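Local coordinates for protein 6-phosphogluconate dehydratase (Shewanella oneidensis, PDB 2GP4) that probably catalyses the dehydration of 6-phosphogluconate to 2-keto-3-deoxy-6-phosphogluconate, the first committed step of the Entner-Doudoroff pathway, and is captured here without its iron-sulfur cluster, at residues H366-L376 with P418-S429; P192-P200 with L259-P269. One frame throughout, in Å; residues are numbered along the deposited sequence.

In the fold
Two contacts between distant pieces of chain illustrate how irregular chain packs on helices and strand ends. From the N terminus, interaction 2 comes first: the edge strand 193-195 and the chain after it meet 259-269, closing a loop of 58 residues that holds helices but no strand. Interaction 1 follows in series, neither nesting nor crossing: after a loop of 41 residues, it joins the bend between helices 364-370 and 372-383 to 418-429, part of the loop between strands 411-416 and 440-445. Their centres lie about 19 Å apart, yet they touch, because Phe-266 of interaction 2 packs on His-368 and Met-373 of interaction 1.

Interaction 1: residues H366-L376 with P418-S429; sequences HFHAAGGMAFL and PTVSLDTEVLTS
Ala-370, at the bend between two helices, gives its carbonyl to Leu-422 in the irregular run 418-429: Leu-422 N reaches Ala-370 O at 3.0 Å, nearly straight at 173° and on a lone pair in the carbonyl plane. The Phe-375 ring extends into the curve of 418-429, and gets there because chi1 (175°) sets CG opposite the backbone N. The chain passes round it: Pro-418 O and Thr-428 O come to its edge, while Ser-421 CB lies over one face. Leu-427 slides past this ring in the opposite direction, CG 3.7 Å from Phe-375 CD2. Its two methyls then part company, CD1 going to Phe-367 CE1 (3.7 Å) and CD2 touching the backbone of Gly-371 and Gly-372, 3.3 Å from Gly-372 N. That bend is a Schellman motif, in which Gly-371 ends helix 364-370 with positive phi; a CB there would collide with Leu-427 CD2, and Pro-418 CG packs on Gly-371 O at 3.4 Å. Farther along, Val-426 divides its branches between two residues of the first helix: CG2 makes a CH-pi contact over the His-366 face, 3.9 Å from the ring centroid, and CG1 rests on Phe-367 CA. The loop is braced from within by an ST turn at Ser-421 and an Asx turn at Asp-423. Ser-421 OG accepts from Asp-423 N and donates to Leu-427 O at 2.6 Å, tying the loop's earlier part to its later one. At the other end, a water lies 2.7 Å from both Ala-374 O and Pro-418 O.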
ATOM      1  N   HIS A 366       0.324   1.051  20.141  1.00 31.62           N
ATOM      2  CA  HIS A 366      -0.750   0.312  20.805  1.00 30.69           C
ATOM      3  C   HIS A 366      -0.937  -1.047  20.123  1.00 30.19           C
ATOM      4  O   HIS A 366      -1.110  -2.071  20.792  1.00 29.87           O
ATOM      5  CB  HIS A 366      -2.056   1.115  20.721  1.00 30.60           C
ATOM      6  CG  HIS A 366      -3.128   0.660  21.666  1.00 30.12           C
ATOM      7  ND1 HIS A 366      -3.259  -0.647  22.085  1.00 29.52           N
ATOM      8  CD2 HIS A 366      -4.143   1.342  22.248  1.00 30.08           C
ATOM      9  CE1 HIS A 366      -4.296  -0.747  22.897  1.00 28.98           C
ATOM     10  NE2 HIS A 366      -4.850   0.445  23.012  1.00 29.31           N
ATOM     11  N   PHE A 367      -0.909  -1.036  18.791  1.00 29.47           N
ATOM     12  CA  PHE A 367      -0.953  -2.250  17.985  1.00 28.82           C
ATOM     13  C   PHE A 367       0.189  -3.194  18.360  1.00 28.42           C
ATOM     14  O   PHE A 367      -0.026  -4.395  18.544  1.00 28.07           O
ATOM     15  CB  PHE A 367      -0.906  -1.898  16.491  1.00 28.63           C
ATOM     16  CG  PHE A 367      -0.647  -3.069  15.589  1.00 28.36           C
ATOM     17  CD1 PHE A 367      -1.636  -4.013  15.343  1.00 28.00           C
ATOM     18  CD2 PHE A 367       0.588  -3.220  14.967  1.00 28.55           C
ATOM     19  CE1 PHE A 367      -1.398  -5.096  14.500  1.00 27.98           C
ATOM     20  CE2 PHE A 367       0.835  -4.302  14.121  1.00 28.75           C
ATOM     21  CZ  PHE A 367      -0.163  -5.238  13.888  1.00 28.64           C
ATOM     22  N   HIS A 368       1.391  -2.632  18.484  1.00 28.00           N
ATOM     23  CA  HIS A 368       2.588  -3.401  18.795  1.00 27.74           C
ATOM     24  C   HIS A 368       2.557  -3.981  20.208  1.00 27.40           C
ATOM     25  O   HIS A 368       2.905  -5.136  20.409  1.00 27.26           O
ATOM     26  CB  HIS A 368       3.841  -2.552  18.584  1.00 27.77           C
ATOM     27  CG  HIS A 368       5.112  -3.257  18.941  1.00 28.04           C
ATOM     28  ND1 HIS A 368       5.844  -2.946  20.065  1.00 28.34           N
ATOM     29  CD2 HIS A 368       5.774  -4.265  18.327  1.00 28.11           C
ATOM     30  CE1 HIS A 368       6.906  -3.729  20.125  1.00 28.68           C
ATOM     31  NE2 HIS A 368       6.889  -4.537  19.080  1.00 28.07           N
ATOM     32  N   ALA A 369       2.127  -3.174  21.173  1.00 27.22           N
ATOM     33  CA  ALA A 369       1.994  -3.615  22.559  1.00 27.13           C
ATOM     34  C   ALA A 369       0.943  -4.722  22.748  1.00 27.01           C
ATOM     35  O   ALA A 369       1.060  -5.542  23.660  1.00 27.02           O
ATOM     36  CB  ALA A 369       1.703  -2.428  23.466  1.00 27.07           C
ATOM     37  N   ALA A 370      -0.067  -4.746  21.880  1.00 26.82           N
ATOM     38  CA  ALA A 370      -1.103  -5.784  21.904  1.00 26.97           C
ATOM     39  C   ALA A 370      -0.592  -7.157  21.438  1.00 27.02           C
ATOM     40  O   ALA A 370      -1.140  -8.191  21.813  1.00 26.77           O
ATOM     41  CB  ALA A 370      -2.304  -5.355  21.069  1.00 26.83           C
ATOM     42  N   GLY A 371       0.458  -7.155  20.624  1.00 27.30           N
ATOM     43  CA  GLY A 371       0.999  -8.391  20.054  1.00 27.44           C
ATOM     44  C   GLY A 371       1.859  -8.120  18.838  1.00 27.53           C
ATOM     45  O   GLY A 371       2.872  -8.784  18.638  1.00 27.53           O
ATOM     46  N   GLY A 372       1.436  -7.148  18.027  1.00 27.67           N
ATOM     47  CA  GLY A 372       2.209  -6.657  16.885  1.00 27.86           C
ATOM     48  C   GLY A 372       2.318  -7.600  15.701  1.00 28.14           C
ATOM     49  O   GLY A 372       1.509  -8.518  15.545  1.00 28.22           O
HETATM   50  N   MSE A 373       3.328  -7.358  14.866  1.00 28.18           N
HETATM   51  CA  MSE A 373       3.577  -8.150  13.668  1.00 28.54           C
HETATM   52  C   MSE A 373       3.949  -9.599  13.973  1.00 27.63           C
HETATM   53  O   MSE A 373       3.610 -10.495  13.205  1.00 27.56           O
HETATM   54  CB  MSE A 373       4.666  -7.507  12.791  1.00 29.36           C
HETATM   55  CG  MSE A 373       4.248  -6.230  12.068  1.00 32.76           C
HETATM   56 SE   MSE A 373       2.563  -6.392  11.092  1.00 42.29          SE
HETATM   57  CE  MSE A 373       3.125  -7.645   9.707  1.00 40.72           C
ATOM     58  N   ALA A 374       4.643  -9.827  15.085  1.00 26.67           N
ATOM     59  CA  ALA A 374       5.018 -11.187  15.483  1.00 25.91           C
ATOM     60  C   ALA A 374       3.792 -12.063  15.745  1.00 25.19           C
ATOM     61  O   ALA A 374       3.797 -13.258  15.431  1.00 24.80           O
ATOM     62  CB  ALA A 374       5.942 -11.169  16.697  1.00 25.89           C
ATOM     63  N   PHE A 375       2.748 -11.465  16.317  1.00 24.51           N
ATOM     64  CA  PHE A 375       1.487 -12.176  16.527  1.00 24.19           C
ATOM     65  C   PHE A 375       0.723 -12.352  15.215  1.00 23.96           C
ATOM     66  O   PHE A 375       0.292 -13.456  14.891  1.00 24.01           O
ATOM     67  CB  PHE A 375       0.614 -11.469  17.569  1.00 24.04           C
ATOM     68  CG  PHE A 375      -0.740 -12.092  17.747  1.00 23.57           C
ATOM     69  CD1 PHE A 375      -0.902 -13.226  18.535  1.00 23.45           C
ATOM     70  CD2 PHE A 375      -1.855 -11.548  17.124  1.00 23.50           C
ATOM     71  CE1 PHE A 375      -2.155 -13.808  18.702  1.00 23.25           C
ATOM     72  CE2 PHE A 375      -3.111 -12.122  17.284  1.00 23.79           C
ATOM     73  CZ  PHE A 375      -3.262 -13.256  18.080  1.00 23.60           C
ATOM     74  N   LEU A 376       0.559 -11.258  14.473  1.00 23.62           N
ATOM     75  CA  LEU A 376      -0.171 -11.269  13.210  1.00 23.42           C
ATOM     76  C   LEU A 376       0.412 -12.298  12.247  1.00 23.16           C
ATOM     77  O   LEU A 376      -0.322 -13.059  11.619  1.00 22.91           O
ATOM     78  CB  LEU A 376      -0.126  -9.885  12.556  1.00 23.45           C
ATOM     79  CG  LEU A 376      -1.087  -9.638  11.393  1.00 23.71           C
ATOM     80  CD1 LEU A 376      -2.124  -8.623  11.812  1.00 24.37           C
ATOM     81  CD2 LEU A 376      -0.326  -9.143  10.181  1.00 24.23           C
ATOM     82  N   PRO A 418       4.594 -13.183  20.997  1.00 28.66           N
ATOM     83  CA  PRO A 418       3.338 -13.586  21.653  1.00 28.57           C
ATOM     84  C   PRO A 418       2.456 -14.526  20.817  1.00 28.62           C
ATOM     85  O   PRO A 418       2.539 -14.524  19.585  1.00 28.43           O
ATOM     86  CB  PRO A 418       2.623 -12.256  21.887  1.00 28.46           C
ATOM     87  CG  PRO A 418       3.214 -11.317  20.881  1.00 28.57           C
ATOM     88  CD  PRO A 418       4.626 -11.739  20.695  1.00 28.55           C
ATOM     89  N   THR A 419       1.627 -15.316  21.502  1.00 28.53           N
ATOM     90  CA  THR A 419       0.721 -16.278  20.864  1.00 28.51           C
ATOM     91  C   THR A 419      -0.737 -15.904  21.123  1.00 28.58           C
ATOM     92  O   THR A 419      -1.655 -16.468  20.519  1.00 28.38           O
ATOM     93  CB  THR A 419       0.944 -17.719  21.386  1.00 28.66           C
ATOM     94  OG1 THR A 419       0.755 -17.750  22.807  1.00 28.62           O
ATOM     95  CG2 THR A 419       2.342 -18.227  21.040  1.00 28.28           C
ATOM     96  N   VAL A 420      -0.936 -14.958  22.033  1.00 28.54           N
ATOM     97  CA  VAL A 420      -2.257 -14.443  22.353  1.00 28.77           C
ATOM     98  C   VAL A 420      -2.215 -12.920  22.259  1.00 28.77           C
ATOM     99  O   VAL A 420      -1.189 -12.304  22.560  1.00 29.01           O
ATOM    100  CB  VAL A 420      -2.755 -14.944  23.760  1.00 28.92           C
ATOM    101  CG1 VAL A 420      -1.774 -14.584  24.871  1.00 29.24           C
ATOM    102  CG2 VAL A 420      -4.153 -14.416  24.087  1.00 29.14           C
ATOM    103  N   SER A 421      -3.311 -12.314  21.812  1.00 28.59           N
ATOM    104  CA  SER A 421      -3.420 -10.859  21.820  1.00 28.30           C
ATOM    105  C   SER A 421      -3.794 -10.390  23.221  1.00 28.24           C
ATOM    106  O   SER A 421      -4.639 -10.996  23.878  1.00 28.08           O
ATOM    107  CB  SER A 421      -4.465 -10.380  20.809  1.00 28.42           C
ATOM    108  OG  SER A 421      -4.602  -8.970  20.847  1.00 27.42           O
ATOM    109  N   LEU A 422      -3.162  -9.309  23.666  1.00 28.16           N
ATOM    110  CA  LEU A 422      -3.492  -8.699  24.950  1.00 28.15           C
ATOM    111  C   LEU A 422      -4.631  -7.686  24.841  1.00 27.99           C
ATOM    112  O   LEU A 422      -5.143  -7.217  25.856  1.00 28.28           O
ATOM    113  CB  LEU A 422      -2.264  -8.022  25.564  1.00 28.24           C
ATOM    114  CG  LEU A 422      -1.092  -8.866  26.057  1.00 28.32           C
ATOM    115  CD1 LEU A 422      -0.026  -7.933  26.565  1.00 28.65           C
ATOM    116  CD2 LEU A 422      -1.511  -9.840  27.151  1.00 28.74           C
ATOM    117  N   ASP A 423      -5.023  -7.345  23.617  1.00 27.69           N
ATOM    118  CA  ASP A 423      -6.089  -6.372  23.406  1.00 27.45           C
ATOM    119  C   ASP A 423      -6.888  -6.696  22.141  1.00 27.42           C
ATOM    120  O   ASP A 423      -6.526  -6.277  21.040  1.00 27.36           O
ATOM    121  CB  ASP A 423      -5.507  -4.953  23.353  1.00 27.24           C
ATOM    122  CG  ASP A 423      -6.565  -3.872  23.494  1.00 27.29           C
ATOM    123  OD1 ASP A 423      -7.773  -4.152  23.301  1.00 26.42           O
ATOM    124  OD2 ASP A 423      -6.176  -2.724  23.798  1.00 27.15           O
ATOM    125  N   THR A 424      -7.986  -7.425  22.322  1.00 27.45           N
ATOM    126  CA  THR A 424      -8.832  -7.887  21.216  1.00 27.71           C
ATOM    127  C   THR A 424      -9.753  -6.803  20.637  1.00 27.84           C
ATOM    128  O   THR A 424     -10.574  -7.078  19.759  1.00 28.07           O
ATOM    129  CB  THR A 424      -9.667  -9.133  21.609  1.00 27.78           C
ATOM    130  OG1 THR A 424     -10.435  -8.848  22.789  1.00 28.31           O
ATOM    131  CG2 THR A 424      -8.761 -10.339  21.863  1.00 27.49           C
ATOM    132  N   GLU A 425      -9.619  -5.577  21.127  1.00 27.82           N
ATOM    133  CA  GLU A 425     -10.230  -4.429  20.467  1.00 28.15           C
ATOM    134  C   GLU A 425      -9.296  -3.815  19.417  1.00 27.29           C
ATOM    135  O   GLU A 425      -9.735  -3.037  18.578  1.00 27.48           O
ATOM    136  CB  GLU A 425     -10.671  -3.375  21.490  1.00 28.02           C
ATOM    137  CG  GLU A 425     -12.023  -3.665  22.134  1.00 29.40           C
ATOM    138  CD  GLU A 425     -12.547  -2.491  22.958  1.00 30.41           C
ATOM    139  OE1 GLU A 425     -11.804  -1.990  23.834  1.00 32.52           O
ATOM    140  OE2 GLU A 425     -13.712  -2.076  22.735  1.00 33.02           O
ATOM    141  N   VAL A 426      -8.015  -4.179  19.462  1.00 26.49           N
ATOM    142  CA  VAL A 426      -7.017  -3.637  18.540  1.00 25.81           C
ATOM    143  C   VAL A 426      -6.447  -4.722  17.627  1.00 25.63           C
ATOM    144  O   VAL A 426      -6.273  -4.508  16.426  1.00 25.23           O
ATOM    145  CB  VAL A 426      -5.858  -2.939  19.300  1.00 25.81           C
ATOM    146  CG1 VAL A 426      -4.761  -2.493  18.341  1.00 25.48           C
ATOM    147  CG2 VAL A 426      -6.376  -1.760  20.109  1.00 25.42           C
ATOM    148  N   LEU A 427      -6.161  -5.885  18.208  1.00 25.31           N
ATOM    149  CA  LEU A 427      -5.536  -6.983  17.488  1.00 24.86           C
ATOM    150  C   LEU A 427      -6.193  -8.309  17.850  1.00 24.84           C
ATOM    151  O   LEU A 427      -6.441  -8.590  19.024  1.00 24.90           O
ATOM    152  CB  LEU A 427      -4.042  -7.022  17.798  1.00 24.84           C
ATOM    153  CG  LEU A 427      -3.162  -8.115  17.195  1.00 24.43           C
ATOM    154  CD1 LEU A 427      -3.220  -8.132  15.682  1.00 23.75           C
ATOM    155  CD2 LEU A 427      -1.741  -7.891  17.668  1.00 24.66           C
ATOM    156  N   THR A 428      -6.466  -9.130  16.841  1.00 24.37           N
ATOM    157  CA  THR A 428      -7.228 -10.343  17.073  1.00 24.35           C
ATOM    158  C   THR A 428      -6.670 -11.567  16.341  1.00 24.36           C
ATOM    159  O   THR A 428      -5.898 -11.438  15.386  1.00 24.23           O
ATOM    160  CB  THR A 428      -8.734 -10.113  16.769  1.00 24.41           C
ATOM    161  OG1 THR A 428      -9.523 -11.085  17.461  1.00 25.31           O
ATOM    162  CG2 THR A 428      -9.017 -10.170  15.284  1.00 23.57           C
ATOM    163  N   SER A 429      -7.066 -12.748  16.809  1.00 24.29           N
ATOM    164  CA  SER A 429      -6.686 -14.016  16.187  1.00 24.33           C
ATOM    165  C   SER A 429      -7.573 -14.285  14.983  1.00 24.21           C
ATOM    166  O   SER A 429      -8.664 -13.715  14.881  1.00 24.23           O
ATOM    167  CB  SER A 429      -6.856 -15.151  17.189  1.00 24.16           C
ATOM    168  OG  SER A 429      -8.220 -15.272  17.545  1.00 24.81           O
TER
HETATM  169  O   HOH W   1       4.336 -14.763  17.575  1.00 11.21           O

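Interaction 2: residues P192-P200 with L259-P269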
ATOM      1  N   PRO A 192      22.233  -7.722  -2.769  1.00 26.06           N
ATOM      2  CA  PRO A 192      21.493  -7.879  -1.521  1.00 26.77           C
ATOM      3  C   PRO A 192      21.275  -6.519  -0.872  1.00 27.70           C
ATOM      4  O   PRO A 192      22.156  -5.649  -0.940  1.00 27.62           O
ATOM      5  CB  PRO A 192      22.434  -8.716  -0.654  1.00 26.77           C
ATOM      6  CG  PRO A 192      23.794  -8.416  -1.176  1.00 26.15           C
ATOM      7  CD  PRO A 192      23.628  -8.188  -2.647  1.00 25.98           C
HETATM    8  N   MSE A 193      20.105  -6.334  -0.266  1.00 28.58           N
HETATM    9  CA  MSE A 193      19.779  -5.079   0.394  1.00 29.82           C
HETATM   10  C   MSE A 193      18.866  -5.301   1.582  1.00 29.63           C
HETATM   11  O   MSE A 193      18.110  -6.273   1.626  1.00 29.52           O
HETATM   12  CB  MSE A 193      19.122  -4.101  -0.582  1.00 29.81           C
HETATM   13  CG  MSE A 193      20.035  -3.612  -1.694  1.00 30.61           C
HETATM   14 SE   MSE A 193      19.060  -2.463  -2.893  1.00 32.50          SE
HETATM   15  CE  MSE A 193      20.267  -2.444  -4.411  1.00 30.82           C
ATOM     16  N   LEU A 194      18.958  -4.392   2.547  1.00 29.78           N
ATOM     17  CA  LEU A 194      18.060  -4.368   3.689  1.00 29.99           C
ATOM     18  C   LEU A 194      17.521  -2.967   3.882  1.00 30.16           C
ATOM     19  O   LEU A 194      18.260  -1.987   3.736  1.00 30.06           O
ATOM     20  CB  LEU A 194      18.788  -4.794   4.967  1.00 29.94           C
ATOM     21  CG  LEU A 194      18.884  -6.280   5.309  1.00 30.08           C
ATOM     22  CD1 LEU A 194      19.920  -7.002   4.453  1.00 29.67           C
ATOM     23  CD2 LEU A 194      19.218  -6.430   6.779  1.00 30.67           C
ATOM     24  N   PHE A 195      16.232  -2.881   4.203  1.00 30.33           N
ATOM     25  CA  PHE A 195      15.638  -1.636   4.661  1.00 30.84           C
ATOM     26  C   PHE A 195      15.962  -1.445   6.145  1.00 31.35           C
ATOM     27  O   PHE A 195      15.893  -2.393   6.933  1.00 31.31           O
ATOM     28  CB  PHE A 195      14.126  -1.639   4.429  1.00 30.75           C
ATOM     29  CG  PHE A 195      13.723  -1.313   3.012  1.00 30.63           C
ATOM     30  CD1 PHE A 195      13.734  -2.294   2.025  1.00 30.00           C
ATOM     31  CD2 PHE A 195      13.324  -0.020   2.668  1.00 29.97           C
ATOM     32  CE1 PHE A 195      13.355  -1.995   0.717  1.00 30.10           C
ATOM     33  CE2 PHE A 195      12.942   0.286   1.361  1.00 29.66           C
ATOM     34  CZ  PHE A 195      12.959  -0.702   0.385  1.00 29.90           C
ATOM     35  N   VAL A 196      16.337  -0.221   6.509  1.00 31.87           N
ATOM     36  CA  VAL A 196      16.705   0.114   7.877  1.00 32.62           C
ATOM     37  C   VAL A 196      15.743   1.186   8.407  1.00 33.39           C
ATOM     38  O   VAL A 196      15.900   2.371   8.107  1.00 33.50           O
ATOM     39  CB  VAL A 196      18.177   0.593   7.975  1.00 32.53           C
ATOM     40  CG1 VAL A 196      18.586   0.793   9.423  1.00 32.67           C
ATOM     41  CG2 VAL A 196      19.119  -0.395   7.303  1.00 32.73           C
ATOM     42  N   PRO A 197      14.730   0.768   9.186  1.00 34.29           N
ATOM     43  CA  PRO A 197      13.704   1.699   9.651  1.00 34.99           C
ATOM     44  C   PRO A 197      14.174   2.580  10.805  1.00 35.82           C
ATOM     45  O   PRO A 197      15.063   2.189  11.571  1.00 36.20           O
ATOM     46  CB  PRO A 197      12.587   0.773  10.121  1.00 35.03           C
ATOM     47  CG  PRO A 197      13.294  -0.457  10.560  1.00 34.78           C
ATOM     48  CD  PRO A 197      14.484  -0.607   9.663  1.00 34.17           C
ATOM     49  N   ALA A 198      13.573   3.760  10.919  1.00 36.59           N
ATOM     50  CA  ALA A 198      13.878   4.691  12.003  1.00 37.25           C
ATOM     51  C   ALA A 198      13.021   4.405  13.237  1.00 37.65           C
ATOM     52  O   ALA A 198      13.461   4.607  14.372  1.00 37.63           O
ATOM     53  CB  ALA A 198      13.676   6.120  11.539  1.00 37.14           C
ATOM     54  N   GLY A 199      11.803   3.929  12.997  1.00 38.16           N
ATOM     55  CA  GLY A 199      10.824   3.706  14.053  1.00 38.82           C
ATOM     56  C   GLY A 199       9.647   4.656  13.931  1.00 39.36           C
ATOM     57  O   GLY A 199       9.562   5.423  12.967  1.00 39.48           O
ATOM     58  N   PRO A 200       8.720   4.606  14.906  1.00 39.74           N
ATOM     59  CA  PRO A 200       7.574   5.510  14.896  1.00 39.97           C
ATOM     60  C   PRO A 200       7.873   6.830  15.605  1.00 40.11           C
ATOM     61  O   PRO A 200       9.026   7.099  15.952  1.00 40.31           O
ATOM     62  CB  PRO A 200       6.509   4.719  15.656  1.00 40.04           C
ATOM     63  CG  PRO A 200       7.292   3.860  16.611  1.00 40.21           C
ATOM     64  CD  PRO A 200       8.688   3.688  16.060  1.00 39.79           C
ATOM     65  N   LEU A 259      11.948  -7.877   4.165  1.00 31.72           N
ATOM     66  CA  LEU A 259      12.858  -6.904   3.571  1.00 31.43           C
ATOM     67  C   LEU A 259      13.600  -6.063   4.610  1.00 31.09           C
ATOM     68  O   LEU A 259      14.451  -5.247   4.267  1.00 31.08           O
ATOM     69  CB  LEU A 259      12.102  -6.018   2.569  1.00 31.33           C
ATOM     70  CG  LEU A 259      12.336  -6.169   1.055  1.00 31.19           C
ATOM     71  CD1 LEU A 259      13.100  -7.423   0.648  1.00 29.97           C
ATOM     72  CD2 LEU A 259      11.010  -6.074   0.307  1.00 30.78           C
ATOM     73  N   GLN A 260      13.266  -6.274   5.879  1.00 30.82           N
ATOM     74  CA  GLN A 260      13.976  -5.663   6.998  1.00 30.83           C
ATOM     75  C   GLN A 260      14.045  -6.658   8.152  1.00 30.70           C
ATOM     76  O   GLN A 260      13.302  -7.633   8.166  1.00 30.59           O
ATOM     77  CB  GLN A 260      13.290  -4.368   7.442  1.00 30.72           C
ATOM     78  CG  GLN A 260      11.791  -4.498   7.703  1.00 30.86           C
ATOM     79  CD  GLN A 260      11.131  -3.183   8.084  1.00 30.86           C
ATOM     80  OE1 GLN A 260      11.411  -2.132   7.505  1.00 29.51           O
ATOM     81  NE2 GLN A 260      10.236  -3.243   9.060  1.00 31.57           N
ATOM     82  N   LEU A 261      14.939  -6.412   9.106  1.00 30.71           N
ATOM     83  CA  LEU A 261      15.065  -7.264  10.294  1.00 30.72           C
ATOM     84  C   LEU A 261      13.742  -7.412  11.052  1.00 30.82           C
ATOM     85  O   LEU A 261      13.012  -6.438  11.214  1.00 30.57           O
ATOM     86  CB  LEU A 261      16.160  -6.734  11.225  1.00 30.54           C
ATOM     87  CG  LEU A 261      17.581  -7.316  11.173  1.00 30.15           C
ATOM     88  CD1 LEU A 261      17.962  -7.915   9.825  1.00 29.46           C
ATOM     89  CD2 LEU A 261      18.593  -6.262  11.600  1.00 29.05           C
ATOM     90  N   PRO A 262      13.423  -8.644  11.496  1.00 31.20           N
ATOM     91  CA  PRO A 262      12.208  -8.916  12.271  1.00 31.53           C
ATOM     92  C   PRO A 262      12.036  -7.973  13.465  1.00 31.98           C
ATOM     93  O   PRO A 262      12.959  -7.808  14.270  1.00 31.67           O
ATOM     94  CB  PRO A 262      12.418 -10.350  12.755  1.00 31.35           C
ATOM     95  CG  PRO A 262      13.308 -10.957  11.749  1.00 31.06           C
ATOM     96  CD  PRO A 262      14.209  -9.871  11.266  1.00 31.11           C
ATOM     97  N   GLY A 263      10.862  -7.353  13.548  1.00 32.65           N
ATOM     98  CA  GLY A 263      10.510  -6.457  14.641  1.00 33.80           C
ATOM     99  C   GLY A 263      11.313  -5.174  14.724  1.00 34.68           C
ATOM    100  O   GLY A 263      11.291  -4.497  15.749  1.00 34.82           O
ATOM    101  N   SER A 264      12.009  -4.823  13.649  1.00 35.82           N
ATOM    102  CA  SER A 264      12.876  -3.642  13.654  1.00 37.21           C
ATOM    103  C   SER A 264      12.150  -2.298  13.487  1.00 38.06           C
ATOM    104  O   SER A 264      12.682  -1.261  13.880  1.00 38.32           O
ATOM    105  CB  SER A 264      13.976  -3.773  12.600  1.00 37.11           C
ATOM    106  OG  SER A 264      13.417  -3.786  11.302  1.00 37.63           O
ATOM    107  N   SER A 265      10.950  -2.315  12.912  1.00 39.07           N
ATOM    108  CA  SER A 265      10.234  -1.076  12.600  1.00 40.26           C
ATOM    109  C   SER A 265       9.515  -0.431  13.790  1.00 41.07           C
ATOM    110  O   SER A 265       9.087   0.722  13.709  1.00 41.17           O
ATOM    111  CB  SER A 265       9.260  -1.279  11.427  1.00 40.24           C
ATOM    112  OG  SER A 265       8.474  -2.445  11.576  1.00 40.24           O
ATOM    113  N   PHE A 266       9.403  -1.163  14.894  1.00 42.08           N
ATOM    114  CA  PHE A 266       8.631  -0.694  16.044  1.00 43.04           C
ATOM    115  C   PHE A 266       9.477  -0.248  17.219  1.00 43.51           C
ATOM    116  O   PHE A 266       8.942   0.110  18.268  1.00 43.84           O
ATOM    117  CB  PHE A 266       7.639  -1.767  16.489  1.00 43.22           C
ATOM    118  CG  PHE A 266       6.656  -2.133  15.432  1.00 43.63           C
ATOM    119  CD1 PHE A 266       5.542  -1.335  15.197  1.00 43.78           C
ATOM    120  CD2 PHE A 266       6.856  -3.260  14.650  1.00 44.25           C
ATOM    121  CE1 PHE A 266       4.636  -1.668  14.209  1.00 44.03           C
ATOM    122  CE2 PHE A 266       5.956  -3.599  13.660  1.00 44.46           C
ATOM    123  CZ  PHE A 266       4.842  -2.801  13.441  1.00 44.16           C
ATOM    124  N   VAL A 267      10.793  -0.273  17.046  1.00 44.01           N
ATOM    125  CA  VAL A 267      11.705   0.202  18.073  1.00 44.60           C
ATOM    126  C   VAL A 267      11.748   1.724  18.007  1.00 45.11           C
ATOM    127  O   VAL A 267      11.868   2.306  16.924  1.00 45.15           O
ATOM    128  CB  VAL A 267      13.122  -0.398  17.906  1.00 44.56           C
ATOM    129  CG1 VAL A 267      14.015  -0.010  19.074  1.00 44.60           C
ATOM    130  CG2 VAL A 267      13.042  -1.909  17.792  1.00 44.78           C
ATOM    131  N   ASN A 268      11.618   2.358  19.169  1.00 45.61           N
ATOM    132  CA  ASN A 268      11.679   3.808  19.284  1.00 46.15           C
ATOM    133  C   ASN A 268      13.033   4.291  18.770  1.00 46.33           C
ATOM    134  O   ASN A 268      14.039   3.610  18.981  1.00 46.51           O
ATOM    135  CB  ASN A 268      11.481   4.211  20.748  1.00 46.37           C
ATOM    136  CG  ASN A 268      10.789   5.547  20.900  1.00 46.90           C
ATOM    137  OD1 ASN A 268       9.564   5.640  20.801  1.00 47.64           O
ATOM    138  ND2 ASN A 268      11.569   6.593  21.157  1.00 47.57           N
ATOM    139  N   PRO A 269      13.064   5.446  18.070  1.00 46.55           N
ATOM    140  CA  PRO A 269      14.308   5.978  17.491  1.00 46.64           C
ATOM    141  C   PRO A 269      15.469   6.178  18.470  1.00 46.75           C
ATOM    142  O   PRO A 269      16.604   5.820  18.148  1.00 46.93           O
ATOM    143  CB  PRO A 269      13.870   7.328  16.897  1.00 46.57           C
ATOM    144  CG  PRO A 269      12.432   7.158  16.611  1.00 46.50           C
ATOM    145  CD  PRO A 269      11.913   6.309  17.742  1.00 46.64           C
TER
HETATM  146  O   HOH W   2      16.249  -4.022   9.179  1.00 27.95           O
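Phe-195 N donates to Leu-259 O at 3.0 Å, the bond nearly straight (171°) and close to the line of the C=O bond. A water continues the pairing, giving a proton to Phe-195 O and taking one from Leu-261 N. Beyond the strand, weaker CA-H...O contacts take over: Gly-199 CA faces both Ser-265 O (3.5 Å) and Val-267 O, and a CB at Gly-199 would strike the latter. Among apolar groups, Phe-195 lies alongside Leu-259, pointing the same way, and Leu-194 CD2 meets Leu-261 CD1 at 3.6 Å. Oxygens also meet carbon: Leu-259 O sits at the Phe-195 ring edge, and Pro-197 CG is 3.4 Å from Ser-264 OG. That hydroxyl, placed between backbone N and carbonyl carbon (chi1 65°), donates to Leu-261 O at 2.7 Å, an oxygen also gripped by Ser-264 N. Replacing Ser-264 by an alanine would probably leave Leu-261 O with the backbone N alone and open a gap beside Pro-197 CG. Outside the pair, Arg-274 bonds Ala-198 O and Ser-264 O. Chain just before the type II beta turn from Leu-261 to Ser-264 pairs with the end of strand 193-195, and the turn packs on Pro-197 just past it, at the outermost strand, within this chain, of a sheet in the largely helical N-terminal domain.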